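Local atomic coordinates of beta-galacturonidase (Eisenbergiella tayi, PDB entry 6NCW), a protein that hydrolyses beta-galacturonides as a family 2 glycoside hydrolase, a family generally assigned beta-glucuronidase activity. Residues A[523-526]-A[531-534]. Sequence-based numbering, arbitrary orientation.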
loop_
_atom_site.group_PDB
_atom_site.type_symbol
_atom_site.label_atom_id
_atom_site.label_comp_id
_atom_site.label_asym_id
_atom_site.label_seq_id
_atom_site.Cartn_x
_atom_site.Cartn_y
_atom_site.Cartn_z
ATOM N N GLY A 523 8.495 15.981 -11.217
ATOM C CA GLY A 523 7.213 16.391 -11.783
ATOM C C GLY A 523 6.592 15.348 -12.691
ATOM O O GLY A 523 5.361 15.198 -12.733
ATOM N N SER A 524 7.421 14.605 -13.417
ATOM C CA SER A 524 6.952 13.562 -14.313
ATOM C C SER A 524 7.298 12.174 -13.811
ATOM O O SER A 524 7.182 11.213 -14.574
ATOM C CB SER A 524 7.548 13.750 -15.703
ATOM O OG SER A 524 8.960 13.650 -15.632
ATOM N N ARG A 525 7.723 12.044 -12.552
ATOM C CA ARG A 525 8.224 10.778 -12.015
ATOM C C ARG A 525 7.606 10.535 -10.645
ATOM O O ARG A 525 8.209 10.876 -9.615
ATOM C CB ARG A 525 9.752 10.778 -11.934
ATOM C CG ARG A 525 10.459 10.768 -13.272
ATOM C CD ARG A 525 10.241 9.449 -13.972
ATOM N NE ARG A 525 10.902 9.370 -15.281
ATOM C CZ ARG A 525 10.300 9.644 -16.439
ATOM N NH1 ARG A 525 9.023 10.022 -16.443
ATOM N NH2 ARG A 525 10.964 9.524 -17.590
ATOM N N PRO A 526 6.408 9.947 -10.594
ATOM C CA PRO A 526 5.780 9.639 -9.300
ATOM C C PRO A 526 6.765 8.976 -8.346
ATOM O O PRO A 526 7.563 8.117 -8.740
ATOM C CB PRO A 526 4.635 8.684 -9.677
ATOM C CG PRO A 526 4.290 9.047 -11.096
ATOM C CD PRO A 526 5.605 9.489 -11.738
ATOM N N ASN A 531 8.863 4.572 -12.879
ATOM C CA ASN A 531 7.943 3.527 -12.443
ATOM C C ASN A 531 7.637 2.508 -13.529
ATOM O O ASN A 531 6.605 1.821 -13.451
ATOM C CB ASN A 531 6.632 4.151 -11.952
ATOM C CG ASN A 531 6.845 5.084 -10.791
ATOM O OD1 ASN A 531 6.861 4.650 -9.652
ATOM N ND2 ASN A 531 7.004 6.378 -11.073
ATOM N N LYS A 532 8.488 2.400 -14.543
ATOM C CA LYS A 532 8.164 1.543 -15.668
ATOM C C LYS A 532 8.707 0.145 -15.489
ATOM O O LYS A 532 8.721 -0.633 -16.448
ATOM C CB LYS A 532 8.666 2.176 -16.958
ATOM C CG LYS A 532 8.043 3.569 -17.198
ATOM C CD LYS A 532 8.281 4.073 -18.608
ATOM C CE LYS A 532 7.678 5.473 -18.813
ATOM N NZ LYS A 532 8.415 6.526 -18.091
ATOM N N GLY A 533 9.156 -0.193 -14.282
ATOM C CA GLY A 533 9.571 -1.555 -14.023
ATOM C C GLY A 533 8.431 -2.531 -14.249
ATOM O O GLY A 533 7.253 -2.220 -14.039
ATOM N N ILE A 534 8.793 -3.713 -14.743
ATOM C CA ILE A 534 7.900 -4.863 -14.696
ATOM C C ILE A 534 7.878 -5.476 -13.290
ATOM O O ILE A 534 6.916 -6.161 -12.928
ATOM C CB ILE A 534 8.338 -5.865 -15.777
ATOM C CG1 ILE A 534 8.277 -5.209 -17.190
ATOM C CG2 ILE A 534 7.545 -7.186 -15.683
ATOM C CD1 ILE A 534 6.912 -4.567 -17.603
#
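The Asn-X-Lys motif of the galacturonate-binding site, Asn530 to Lys532 in the family 2 TIM-barrel domain, places Lys532 against Arg525 across the short strand 529-530, with Pro526 and Asn531 meeting beside them. The lysine ammonium lies over one face of the arginine guanidinium, toward its rim: NZ of Lys532 is 3.9 Å from NH1 of Arg525, and the two side chains cross at about a right angle. A bend in the last torsion of the lysine (chi4 71°), after an extended stem, carries NZ there. The guanidinium itself is fixed at several points. NH1 of Arg525 reaches back to the carbonyl O of Ser524 (2.9 Å), lying above that carbonyl's plane, while NE forms a salt bridge with Asp131. Lys532 NZ is hydrogen-bonded to the hydroxyl of Tyr434; like Asp131, this tyrosine belongs to the sugar site. ND2 of Asn531 hydrogen-bonds to the O of Pro526 at 3.0 Å; the bond is nearly straight (171°), and the acceptor lies in the amide plane. The same nitrogen packs 3.5 Å from CD of Pro526, and OD1 of Asn531 is held by Arg527. The buried amide thus ties the loops together beside two sugar-binding cations. Lys532 probably meets the uronic carboxylate, as this motif does in the family; Asp131 already balances part of the charge, and a bound carboxylate would probably balance more.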